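Alr1585 protein (Nostoc sp., PDB 5C2I) is a haem-containing DyP-type (dye-decolorizing) peroxidase that probably uses hydrogen peroxide to oxidise dyes and other organic substrates. Local coordinates at residues A[196-201]-A[380-385]; A[43-48]-A[254-259]; A[267-272]-A[445-450]. The protein carries 1 engineered substitution. All blocks are in the same frame, centred on the assembly; numbering follows the deposited sequence.

Contact 1: A[196-201]-A[380-385]. With HEM (protoporphyrin IX containing Fe), chain E.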
# COMPACT_ATOMS: atom_id res chain seq x y z
N ILE A 196 14.70 -1.16 11.68
CA ILE A 196 15.52 -2.31 11.96
C ILE A 196 16.90 -2.16 11.31
O ILE A 196 17.14 -1.25 10.50
CB ILE A 196 14.87 -3.65 11.51
CG1 ILE A 196 14.53 -3.61 9.99
CG2 ILE A 196 13.63 -3.93 12.32
CD1 ILE A 196 14.26 -4.96 9.39
N GLU A 197 17.79 -3.05 11.67
CA GLU A 197 19.05 -3.22 10.94
C GLU A 197 18.90 -4.54 10.16
O GLU A 197 17.94 -5.29 10.34
CB GLU A 197 20.23 -3.18 11.89
CG GLU A 197 20.15 -4.13 13.07
CD GLU A 197 20.28 -5.59 12.64
OE1 GLU A 197 21.15 -5.90 11.81
OE2 GLU A 197 19.50 -6.44 13.11
N HIS A 198 19.82 -4.82 9.24
CA HIS A 198 19.67 -5.91 8.28
C HIS A 198 19.48 -7.31 8.85
O HIS A 198 18.92 -8.13 8.19
CB HIS A 198 20.88 -5.91 7.33
CG HIS A 198 20.71 -5.00 6.16
ND1 HIS A 198 21.37 -3.81 6.02
CD2 HIS A 198 19.94 -5.14 5.05
CE1 HIS A 198 20.99 -3.21 4.90
NE2 HIS A 198 20.14 -4.02 4.28
N PHE A 199 20.00 -7.58 10.05
CA PHE A 199 19.76 -8.89 10.67
C PHE A 199 18.35 -9.02 11.21
O PHE A 199 17.95 -10.11 11.63
CB PHE A 199 20.80 -9.19 11.78
CG PHE A 199 22.22 -9.26 11.32
CD1 PHE A 199 22.58 -9.80 10.10
CD2 PHE A 199 23.24 -8.81 12.15
CE1 PHE A 199 23.91 -9.92 9.71
CE2 PHE A 199 24.58 -8.90 11.79
CZ PHE A 199 24.92 -9.47 10.55
N GLY A 200 17.55 -7.95 11.14
CA GLY A 200 16.12 -8.01 11.44
C GLY A 200 15.75 -7.51 12.82
O GLY A 200 14.60 -7.57 13.19
N PHE A 201 16.71 -6.98 13.57
CA PHE A 201 16.44 -6.49 14.90
C PHE A 201 16.13 -5.00 14.92
O PHE A 201 16.80 -4.19 14.27
CB PHE A 201 17.64 -6.75 15.83
CG PHE A 201 17.92 -8.22 16.05
CD1 PHE A 201 18.55 -8.96 15.06
CD2 PHE A 201 17.53 -8.85 17.21
CE1 PHE A 201 18.83 -10.31 15.25
CE2 PHE A 201 17.76 -10.22 17.39
CZ PHE A 201 18.40 -10.96 16.42
N SER A 380 27.01 -9.99 0.74
CA SER A 380 27.91 -8.81 0.73
C SER A 380 27.19 -7.63 0.08
O SER A 380 26.15 -7.83 -0.54
CB SER A 380 29.22 -9.13 -0.01
OG SER A 380 28.93 -9.50 -1.32
N GLY A 381 27.72 -6.43 0.27
CA GLY A 381 27.20 -5.21 -0.31
C GLY A 381 26.05 -4.55 0.44
O GLY A 381 25.50 -3.53 -0.01
N SER A 382 25.67 -5.12 1.59
CA SER A 382 24.64 -4.55 2.44
C SER A 382 25.11 -4.45 3.87
O SER A 382 25.88 -5.29 4.36
CB SER A 382 23.40 -5.42 2.44
OG SER A 382 22.73 -5.37 1.20
N GLY A 383 24.64 -3.42 4.55
CA GLY A 383 24.98 -3.23 5.97
C GLY A 383 24.56 -1.95 6.61
O GLY A 383 23.50 -1.39 6.28
N LEU A 384 25.36 -1.52 7.58
CA LEU A 384 25.08 -0.40 8.39
C LEU A 384 26.11 0.67 8.16
O LEU A 384 27.32 0.43 8.28
CB LEU A 384 25.10 -0.79 9.89
CG LEU A 384 24.59 0.27 10.87
CD1 LEU A 384 23.07 0.39 10.76
CD2 LEU A 384 25.00 -0.06 12.31
N LEU A 385 25.62 1.89 7.87
CA LEU A 385 26.48 3.07 7.92
C LEU A 385 26.45 3.55 9.36
O LEU A 385 25.46 4.18 9.80
CB LEU A 385 26.04 4.15 6.95
CG LEU A 385 25.93 3.66 5.49
CD1 LEU A 385 25.34 4.76 4.62
CD2 LEU A 385 27.28 3.19 4.97
CHA HEM E . 22.37 -1.48 20.52
CHB HEM E . 22.77 -3.80 16.32
CHC HEM E . 27.25 -2.05 15.80
CHD HEM E . 26.90 0.05 20.12
C1A HEM E . 22.09 -2.29 19.43
C2A HEM E . 20.89 -3.02 19.24
C3A HEM E . 21.01 -3.67 18.06
C4A HEM E . 22.26 -3.32 17.52
CMA HEM E . 19.99 -4.56 17.39
CAA HEM E . 19.67 -3.09 20.17
CBA HEM E . 18.58 -2.02 20.00
CGA HEM E . 19.18 -0.67 20.24
O1A HEM E . 19.31 -0.19 21.41
O2A HEM E . 19.56 -0.01 19.27
C1B HEM E . 24.03 -3.47 15.81
C2B HEM E . 24.52 -3.92 14.53
C3B HEM E . 25.73 -3.41 14.36
C4B HEM E . 26.02 -2.68 15.60
CMB HEM E . 23.76 -4.77 13.57
CAB HEM E . 26.67 -3.47 13.22
CBB HEM E . 26.30 -3.69 11.95
C1C HEM E . 27.59 -1.35 16.97
C2C HEM E . 28.83 -0.84 17.29
C3C HEM E . 28.73 -0.27 18.53
C4C HEM E . 27.40 -0.42 18.94
CMC HEM E . 30.07 -0.84 16.44
CAC HEM E . 29.75 0.36 19.35
CBC HEM E . 31.04 0.12 19.39
C1D HEM E . 25.56 -0.13 20.49
C2D HEM E . 25.04 0.45 21.71
C3D HEM E . 23.80 -0.00 21.86
C4D HEM E . 23.57 -0.84 20.66
CMD HEM E . 25.75 1.38 22.69
CAD HEM E . 22.85 0.36 22.96
CBD HEM E . 22.99 -0.52 24.21
CGD HEM E . 22.04 -0.06 25.26
O1D HEM E . 21.27 -0.91 25.71
O2D HEM E . 22.01 1.14 25.69
NA HEM E . 22.96 -2.53 18.41
NB HEM E . 24.97 -2.82 16.41
NC HEM E . 26.73 -1.18 18.02
ND HEM E . 24.68 -0.96 19.92
FE HEM E . 24.84 -1.89 18.23
O HOH W 1 24.25 0.01 17.00
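H198 and G383 meet where the loop carrying one wall of the haem pocket leans on the start of strand 383-390. From CB, which points toward that strand, the H198 side chain leads through CG into an imidazole whose ND1 makes a weak bond to G383 O at 3.2 Å. The hydrogen is badly aimed, at 125°, and CE1 is nearly as near, 3.4 Å from G383 O, so the carbonyl faces this corner of the ring in its plane. NE2 hydrogen-bonds more strongly, to E371 O; only a doubly protonated, charged ring could donate both, otherwise ND1 probably makes just a close approach. Over one face lies S382 CB, 4.1 Å from the ring centroid and close to its normal, a CH-pi contact; the S382 hydroxyl bonds to E371, through its backbone N.

E197 folds the loop onto itself. Its chain is bent at chi2 (69°), which curls the carboxylate back over the type I turn that E197 opens. F199 N reaches OE1 at 2.7 Å from above the carboxylate plane, and F201 N reaches OE2 at 2.9 Å on the anti side. OE1 also accepts from Q261 and lies 3.3 Å from the haem methyl CMB, while F201 CB touches CMA at 3.6 Å. From the strand, L384 CD2 packs on the vinyl carbon CBB, so both segments border the haem.

Around them, strand 383-390 runs between strands 250-261 and 363-369, joined through L384 to L259 and G383 to Y369, and H198 rests on S368 and on L188 of strand 177-189.

Contact 2: A[43-48]-A[254-259]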
# COMPACT_ATOMS: atom_id res chain seq x y z
N SER A 43 19.28 9.80 3.06
CA SER A 43 20.39 10.68 3.16
C SER A 43 21.43 10.38 2.11
O SER A 43 21.43 9.29 1.49
CB SER A 43 20.98 10.58 4.55
OG SER A 43 21.47 9.31 4.75
N VAL A 44 22.24 11.39 1.86
CA VAL A 44 23.39 11.26 0.95
C VAL A 44 24.61 11.67 1.74
O VAL A 44 24.62 12.72 2.42
CB VAL A 44 23.23 12.11 -0.32
CG1 VAL A 44 24.47 12.07 -1.20
CG2 VAL A 44 21.98 11.68 -1.12
N HIS A 45 25.64 10.85 1.65
CA HIS A 45 26.93 11.10 2.29
C HIS A 45 27.96 11.28 1.18
O HIS A 45 28.17 10.35 0.39
CB HIS A 45 27.32 9.89 3.14
CG HIS A 45 26.39 9.61 4.27
ND1 HIS A 45 26.41 8.42 4.95
CD2 HIS A 45 25.38 10.34 4.81
CE1 HIS A 45 25.48 8.44 5.89
NE2 HIS A 45 24.84 9.59 5.81
N LEU A 46 28.57 12.46 1.12
CA LEU A 46 29.62 12.76 0.14
C LEU A 46 30.94 12.96 0.86
O LEU A 46 31.10 13.90 1.64
CB LEU A 46 29.27 13.98 -0.67
CG LEU A 46 27.93 14.03 -1.36
CD1 LEU A 46 27.69 15.40 -2.00
CD2 LEU A 46 27.83 12.91 -2.40
N PHE A 47 31.89 12.07 0.59
CA PHE A 47 33.22 12.16 1.17
C PHE A 47 34.11 12.91 0.21
O PHE A 47 34.16 12.59 -0.98
CB PHE A 47 33.80 10.78 1.44
CG PHE A 47 33.10 10.06 2.55
CD1 PHE A 47 31.95 9.32 2.31
CD2 PHE A 47 33.56 10.15 3.82
CE1 PHE A 47 31.29 8.66 3.34
CE2 PHE A 47 32.89 9.54 4.87
CZ PHE A 47 31.78 8.77 4.63
N LEU A 48 34.81 13.91 0.73
CA LEU A 48 35.55 14.84 -0.07
C LEU A 48 37.02 14.85 0.19
O LEU A 48 37.45 14.71 1.31
CB LEU A 48 35.07 16.26 0.22
CG LEU A 48 33.58 16.50 0.17
CD1 LEU A 48 33.33 17.99 0.45
CD2 LEU A 48 32.99 16.12 -1.18
N LEU A 254 32.52 12.84 15.41
CA LEU A 254 31.83 11.83 14.66
C LEU A 254 32.74 10.64 14.37
O LEU A 254 33.86 10.81 13.86
CB LEU A 254 31.32 12.40 13.34
CG LEU A 254 30.68 11.41 12.36
CD1 LEU A 254 29.41 10.80 12.87
CD2 LEU A 254 30.46 12.06 10.99
N VAL A 255 32.25 9.45 14.64
CA VAL A 255 32.87 8.21 14.18
C VAL A 255 31.97 7.72 13.03
O VAL A 255 30.76 7.58 13.22
CB VAL A 255 32.86 7.15 15.30
CG1 VAL A 255 33.22 5.75 14.75
CG2 VAL A 255 33.80 7.54 16.42
N TYR A 256 32.55 7.47 11.87
CA TYR A 256 31.84 6.92 10.70
C TYR A 256 32.53 5.62 10.30
O TYR A 256 33.74 5.63 10.08
CB TYR A 256 31.88 7.92 9.52
CG TYR A 256 30.99 7.58 8.36
CD1 TYR A 256 31.19 6.40 7.59
CD2 TYR A 256 29.95 8.38 8.03
CE1 TYR A 256 30.33 6.08 6.56
CE2 TYR A 256 29.12 8.09 6.96
CZ TYR A 256 29.29 6.93 6.24
OH TYR A 256 28.46 6.65 5.20
N ARG A 257 31.76 4.53 10.24
CA ARG A 257 32.27 3.21 9.87
C ARG A 257 31.27 2.51 9.01
O ARG A 257 30.08 2.42 9.38
CB ARG A 257 32.57 2.37 11.11
CG ARG A 257 33.76 2.91 11.94
CD ARG A 257 33.84 2.33 13.34
NE ARG A 257 34.16 0.91 13.42
CZ ARG A 257 35.37 0.38 13.28
NH1 ARG A 257 36.44 1.10 12.93
NH2 ARG A 257 35.52 -0.92 13.45
N LYS A 258 31.73 2.02 7.84
CA LYS A 258 30.87 1.25 6.97
C LYS A 258 30.97 -0.23 7.36
O LYS A 258 32.06 -0.81 7.26
CB LYS A 258 31.22 1.46 5.52
CG LYS A 258 30.34 0.66 4.57
CD LYS A 258 30.59 1.03 3.10
CE LYS A 258 29.58 0.34 2.17
NZ LYS A 258 29.70 0.74 0.74
N LEU A 259 29.88 -0.79 7.87
CA LEU A 259 29.92 -2.15 8.45
C LEU A 259 29.03 -3.07 7.62
O LEU A 259 27.81 -3.03 7.70
CB LEU A 259 29.46 -2.07 9.92
CG LEU A 259 30.25 -1.17 10.85
CD1 LEU A 259 29.72 -1.24 12.29
CD2 LEU A 259 31.73 -1.52 10.81
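Y256 reaches across to H45 and F47 because its CG stands anti to the backbone N (chi1 -170°), while both partners set CG beside their own backbone N, opposite the carbonyl carbon. The three rings thereby converge in the space between two strands. The phenol oxygen of Y256 and ND1 of H45 share a hydrogen bond of 2.7 Å, fairly straight at 150°, with each atom near the plane of the other's ring; either may be the donor. F47 comes from another direction. Its CZ stands 3.4 Å above the Y256 plane over the ring centre, a T-shaped pair with the planes at 89° and the F47 edge directed at the tyrosine face. A leucine in place of Y256 would probably leave ND1 of H45 without its phenol partner and take away the flat face on which the F47 edge rests. F144 meets F47 in a second edge-to-face pair, and L385 packs against H45 and Y256. The nearest CA atoms, of H45 and Y256, are 10.6 Å apart, so strands 42-50 and 250-261 touch through side chains alone. This buried aromatic cluster is sheet-on-sheet packing between the two ferredoxin-like halves of the DyP-type peroxidase fold.

Contact 3: A[267-272]-A[445-450]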
# COMPACT_ATOMS: atom_id res chain seq x y z
N ARG A 267 22.07 -15.60 9.75
CA ARG A 267 20.85 -16.37 9.98
C ARG A 267 21.16 -17.88 10.13
O ARG A 267 20.55 -18.56 10.98
CB ARG A 267 19.84 -16.17 8.85
CG ARG A 267 19.28 -14.76 8.74
CD ARG A 267 18.02 -14.54 9.56
NE ARG A 267 17.73 -13.08 9.63
CZ ARG A 267 17.19 -12.35 8.65
NH1 ARG A 267 16.87 -12.90 7.46
NH2 ARG A 267 16.98 -11.03 8.83
N GLU A 268 22.05 -18.41 9.29
CA GLU A 268 22.45 -19.83 9.37
C GLU A 268 23.10 -20.14 10.72
O GLU A 268 22.81 -21.17 11.35
CB GLU A 268 23.42 -20.23 8.25
CG GLU A 268 22.79 -20.24 6.88
CD GLU A 268 23.79 -20.43 5.72
OE1 GLU A 268 25.03 -20.50 5.97
OE2 GLU A 268 23.33 -20.48 4.55
N ASP A 269 23.96 -19.23 11.19
CA ASP A 269 24.71 -19.43 12.46
C ASP A 269 23.72 -19.36 13.64
O ASP A 269 23.76 -20.20 14.54
CB ASP A 269 25.81 -18.38 12.53
CG ASP A 269 27.02 -18.80 13.37
OD1 ASP A 269 27.06 -19.95 13.85
OD2 ASP A 269 27.88 -17.91 13.57
N GLN A 270 22.79 -18.41 13.58
CA GLN A 270 21.72 -18.28 14.55
C GLN A 270 20.87 -19.57 14.63
O GLN A 270 20.58 -20.06 15.70
CB GLN A 270 20.84 -17.06 14.24
CG GLN A 270 19.66 -16.88 15.19
CD GLN A 270 18.83 -15.66 14.86
OE1 GLN A 270 19.26 -14.81 14.04
NE2 GLN A 270 17.59 -15.60 15.41
N ARG A 271 20.50 -20.13 13.48
CA ARG A 271 19.75 -21.40 13.45
C ARG A 271 20.56 -22.55 14.02
O ARG A 271 20.02 -23.41 14.72
CB ARG A 271 19.27 -21.75 12.02
CG ARG A 271 18.06 -20.92 11.58
CD ARG A 271 17.38 -21.53 10.34
NE ARG A 271 18.22 -21.34 9.17
CZ ARG A 271 18.29 -20.21 8.45
NH1 ARG A 271 17.51 -19.18 8.75
NH2 ARG A 271 19.12 -20.14 7.41
N LYS A 272 21.84 -22.59 13.68
CA LYS A 272 22.68 -23.64 14.20
C LYS A 272 22.82 -23.56 15.73
O LYS A 272 22.79 -24.57 16.44
CB LYS A 272 24.03 -23.66 13.52
CG LYS A 272 24.83 -24.84 14.07
CD LYS A 272 25.86 -25.42 13.16
CE LYS A 272 26.57 -26.58 13.84
NZ LYS A 272 27.80 -27.00 13.13
N GLN A 445 30.20 -16.85 15.01
CA GLN A 445 31.11 -16.20 14.12
C GLN A 445 30.77 -14.73 13.92
O GLN A 445 29.61 -14.32 14.06
CB GLN A 445 31.12 -16.94 12.82
CG GLN A 445 32.13 -16.45 11.81
CD GLN A 445 33.55 -16.55 12.32
OE1 GLN A 445 34.03 -15.64 12.98
NE2 GLN A 445 34.20 -17.68 12.07
N LEU A 446 31.80 -13.96 13.60
CA LEU A 446 31.64 -12.52 13.31
C LEU A 446 31.18 -12.37 11.88
O LEU A 446 31.87 -12.78 10.96
CB LEU A 446 32.96 -11.78 13.53
CG LEU A 446 33.02 -10.30 13.19
CD1 LEU A 446 32.03 -9.52 14.02
CD2 LEU A 446 34.44 -9.78 13.37
N TRP A 447 29.98 -11.81 11.71
CA TRP A 447 29.37 -11.65 10.41
C TRP A 447 29.26 -10.18 9.97
O TRP A 447 28.48 -9.84 9.07
CB TRP A 447 28.01 -12.32 10.42
CG TRP A 447 28.11 -13.78 10.59
CD1 TRP A 447 27.60 -14.49 11.66
CD2 TRP A 447 28.82 -14.74 9.77
NE1 TRP A 447 27.90 -15.81 11.50
CE2 TRP A 447 28.64 -15.99 10.37
CE3 TRP A 447 29.57 -14.65 8.58
CZ2 TRP A 447 29.21 -17.16 9.83
CZ3 TRP A 447 30.14 -15.81 8.06
CH2 TRP A 447 29.94 -17.04 8.67
N ILE A 448 30.06 -9.32 10.61
CA ILE A 448 30.18 -7.89 10.29
C ILE A 448 31.62 -7.59 9.89
O ILE A 448 32.56 -8.05 10.57
CB ILE A 448 29.73 -7.06 11.50
CG1 ILE A 448 28.22 -7.29 11.70
CG2 ILE A 448 30.05 -5.60 11.32
CD1 ILE A 448 27.64 -6.77 13.02
N ASN A 449 31.82 -6.94 8.75
CA ASN A 449 33.15 -6.61 8.25
C ASN A 449 33.29 -5.11 8.13
O ASN A 449 32.45 -4.45 7.50
CB ASN A 449 33.39 -7.19 6.85
CG ASN A 449 32.99 -8.64 6.74
OD1 ASN A 449 33.44 -9.47 7.53
ND2 ASN A 449 32.14 -8.96 5.75
N MET A 450 34.34 -4.57 8.72
CA MET A 450 34.67 -3.15 8.60
C MET A 450 35.20 -2.86 7.21
O MET A 450 36.26 -3.40 6.81
CB MET A 450 35.70 -2.81 9.67
CG MET A 450 36.45 -1.51 9.51
SD MET A 450 35.42 -0.05 9.42
CE MET A 450 36.74 1.18 9.42
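A helix-borne carboxylate, that of D269 on helix 263-277, pins the loop that enters strand 448-458 by gripping Q445 and W447 together. Both bonds fall on one oxygen. OD2 accepts the backbone N-H of Q445 at 2.9 Å, met nearly in line with its C-O bond, and the indole NE1 of W447, also at 2.9 Å, from the anti side and somewhat out of the carboxylate plane. The other oxygen, OD1, takes a hydrogen bond from the hydroxyl of Y442, so the loop and the residues just before it hold both ends of the group and should fix its rotation. With CG anti to the backbone N (chi1 -154°), the carboxylate is carried outward from the helix toward the loop.

The two flat groups stand almost perpendicular, 85° apart. The carboxylate meets the indole at its NE1 edge, and D269 CB backs this up, 3.5 Å from W447 NE1. Q445 adds a second layer: its CG lies 3.6 Å above the plane of the W447 ring, over the rim of one face, and the chain, bent at chi2, brings OE1 back to L446 N at 2.9 Å, on a carbonyl lone pair. OE1 also bonds to S425. The donors on D269 carry no formal charge, and they would be expected to spread and stabilise its negative charge at this partly exposed site.

W447 also packs on A265 and F266 of the same helix, while its backbone pairs with N262. Next along the chain, I448 touches the haem. The contact is thus a helix-to-loop tether in the C-terminal half of the DyP-type fold, joining the helix that follows strand 250-261 to the loop that leads into strand 448-458, that strand's neighbour in the sheet.

In the fold
Strand 250-261 is the common thread. Contact 1 meets contact 2 through its pairing with strand 383-390, where L384 O and L259 N lie 2.9 Å apart, probably hydrogen-bonded, and L385 CD2 packs 3.7 Å from Y256 OH. On the other side of the strand, contact 3 joins in as L259 CB touches I448 CG2 at 3.8 Å. Contacts 1 and 3, with centres about 12 Å apart, are also bridged directly, since R267 NH2 lies 3.1 Å from F199 O. Contacts 2 and 3 are more distant, about 24 Å between centres. Each contributes to the haem pocket: E197, F201 and L384 from contact 1, L259 from contact 2 and I448 from contact 3.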